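Local coordinates for protein quinone oxidoreductase (Thermus thermophilus, PDB 1IZ0) that probably reduces quinones with NADPH as electron donor, holding the dinucleotide on a Rossmann-type domain, at residues A174-Y177 with A178-P181. Sequence-based numbering, arbitrary orientation.
Sequences AATY and AEVP. With SO4 (sulfate ion), chain B.
E179 folds back over the end of the strand and offers OE2 to the amide of T176. T176 N lies 3.2 Å from E179 OE2, and the N-H points almost straight at the oxygen (170°). The amide comes to the anti side of OE2, well off the carboxylate plane. The chain of E179, stretched out past CG (chi2 -164°), crosses the T176 side chain at an angle, and its CG also lies 3.7 Å from CB of A175. The T176 carbonyl is served from the same turn: E179 N donates to T176 O at 3.0 Å, and V180 N adds a weak second bond to it. The V180 N-H goes chiefly to Y177 O, at 3.3 Å from V180 N. Here the edge strand 173-176 of the parallel Rossmann sheet, paired with 152-157 through A175, turns into helix 180-186. Y177, an NADPH-binding residue, leaves the turn with CG anti to its carbonyl carbon (chi1 -64°), carrying the ring away from E179. Its hydroxyl donates to sulfate O3 at 2.8 Å, with O3 in plane at the ring edge, and accepts from the amide of A133; R197 makes a cation-pi contact with the ring. S158 OG and K162 NZ, both from NADPH-binding residues, hold the same sulfate, which is consistent with it occupying a cofactor phosphate position.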
loop_
_atom_site.group_PDB
_atom_site.type_symbol
_atom_site.label_atom_id
_atom_site.label_comp_id
_atom_site.label_asym_id
_atom_site.label_seq_id
_atom_site.Cartn_x
_atom_site.Cartn_y
_atom_site.Cartn_z
ATOM N N ALA A 174 -20.011 5.982 1.156
ATOM C CA ALA A 174 -19.308 5.039 0.289
ATOM C C ALA A 174 -20.119 4.990 -0.997
ATOM O O ALA A 174 -21.346 4.958 -0.946
ATOM C CB ALA A 174 -19.246 3.657 0.939
ATOM N N ALA A 175 -19.455 4.991 -2.149
ATOM C CA ALA A 175 -20.190 4.988 -3.406
ATOM C C ALA A 175 -19.495 4.257 -4.547
ATOM O O ALA A 175 -18.282 4.086 -4.538
ATOM C CB ALA A 175 -20.479 6.422 -3.819
ATOM N N THR A 176 -20.275 3.820 -5.532
ATOM C CA THR A 176 -19.700 3.142 -6.682
ATOM C C THR A 176 -19.112 4.249 -7.549
ATOM O O THR A 176 -19.517 5.410 -7.441
ATOM C CB THR A 176 -20.764 2.384 -7.488
ATOM O OG1 THR A 176 -21.778 3.303 -7.904
ATOM C CG2 THR A 176 -21.394 1.276 -6.646
ATOM N N TYR A 177 -18.158 3.904 -8.403
ATOM C CA TYR A 177 -17.533 4.913 -9.243
ATOM C C TYR A 177 -18.532 5.743 -10.041
ATOM O O TYR A 177 -18.365 6.952 -10.189
ATOM C CB TYR A 177 -16.511 4.254 -10.179
ATOM C CG TYR A 177 -15.351 3.626 -9.433
ATOM C CD1 TYR A 177 -14.632 4.359 -8.490
ATOM C CD2 TYR A 177 -14.978 2.299 -9.659
ATOM C CE1 TYR A 177 -13.571 3.791 -7.789
ATOM C CE2 TYR A 177 -13.918 1.719 -8.958
ATOM C CZ TYR A 177 -13.219 2.469 -8.024
ATOM O OH TYR A 177 -12.169 1.906 -7.314
ATOM N N ALA A 178 -19.583 5.108 -10.539
ATOM C CA ALA A 178 -20.580 5.815 -11.335
ATOM C C ALA A 178 -21.285 6.932 -10.563
ATOM O O ALA A 178 -21.685 7.944 -11.150
ATOM C CB ALA A 178 -21.613 4.823 -11.875
ATOM N N GLU A 179 -21.438 6.757 -9.253
ATOM C CA GLU A 179 -22.124 7.767 -8.448
ATOM C C GLU A 179 -21.228 8.781 -7.737
ATOM O O GLU A 179 -21.729 9.708 -7.106
ATOM C CB GLU A 179 -23.060 7.084 -7.443
ATOM C CG GLU A 179 -22.518 5.795 -6.851
ATOM C CD GLU A 179 -23.598 4.960 -6.169
ATOM O OE1 GLU A 179 -24.691 4.822 -6.759
ATOM O OE2 GLU A 179 -23.353 4.435 -5.058
ATOM N N VAL A 180 -19.913 8.622 -7.855
ATOM C CA VAL A 180 -18.980 9.551 -7.219
ATOM C C VAL A 180 -19.204 11.009 -7.649
ATOM O O VAL A 180 -19.180 11.922 -6.815
ATOM C CB VAL A 180 -17.502 9.148 -7.506
ATOM C CG1 VAL A 180 -16.559 10.338 -7.250
ATOM C CG2 VAL A 180 -17.102 7.988 -6.595
ATOM N N PRO A 181 -19.409 11.250 -8.958
ATOM C CA PRO A 181 -19.631 12.615 -9.432
ATOM C C PRO A 181 -20.751 13.338 -8.691
ATOM O O PRO A 181 -20.603 14.498 -8.309
ATOM C CB PRO A 181 -19.946 12.409 -10.909
ATOM C CG PRO A 181 -19.036 11.259 -11.261
ATOM C CD PRO A 181 -19.234 10.322 -10.092
HETATM S S SO4 B . -12.137 -1.725 -7.290
HETATM O O1 SO4 B . -11.004 -2.290 -6.269
HETATM O O2 SO4 B . -13.207 -1.243 -6.438
HETATM O O3 SO4 B . -11.627 -0.790 -8.052
HETATM O O4 SO4 B . -12.574 -2.920 -7.969
#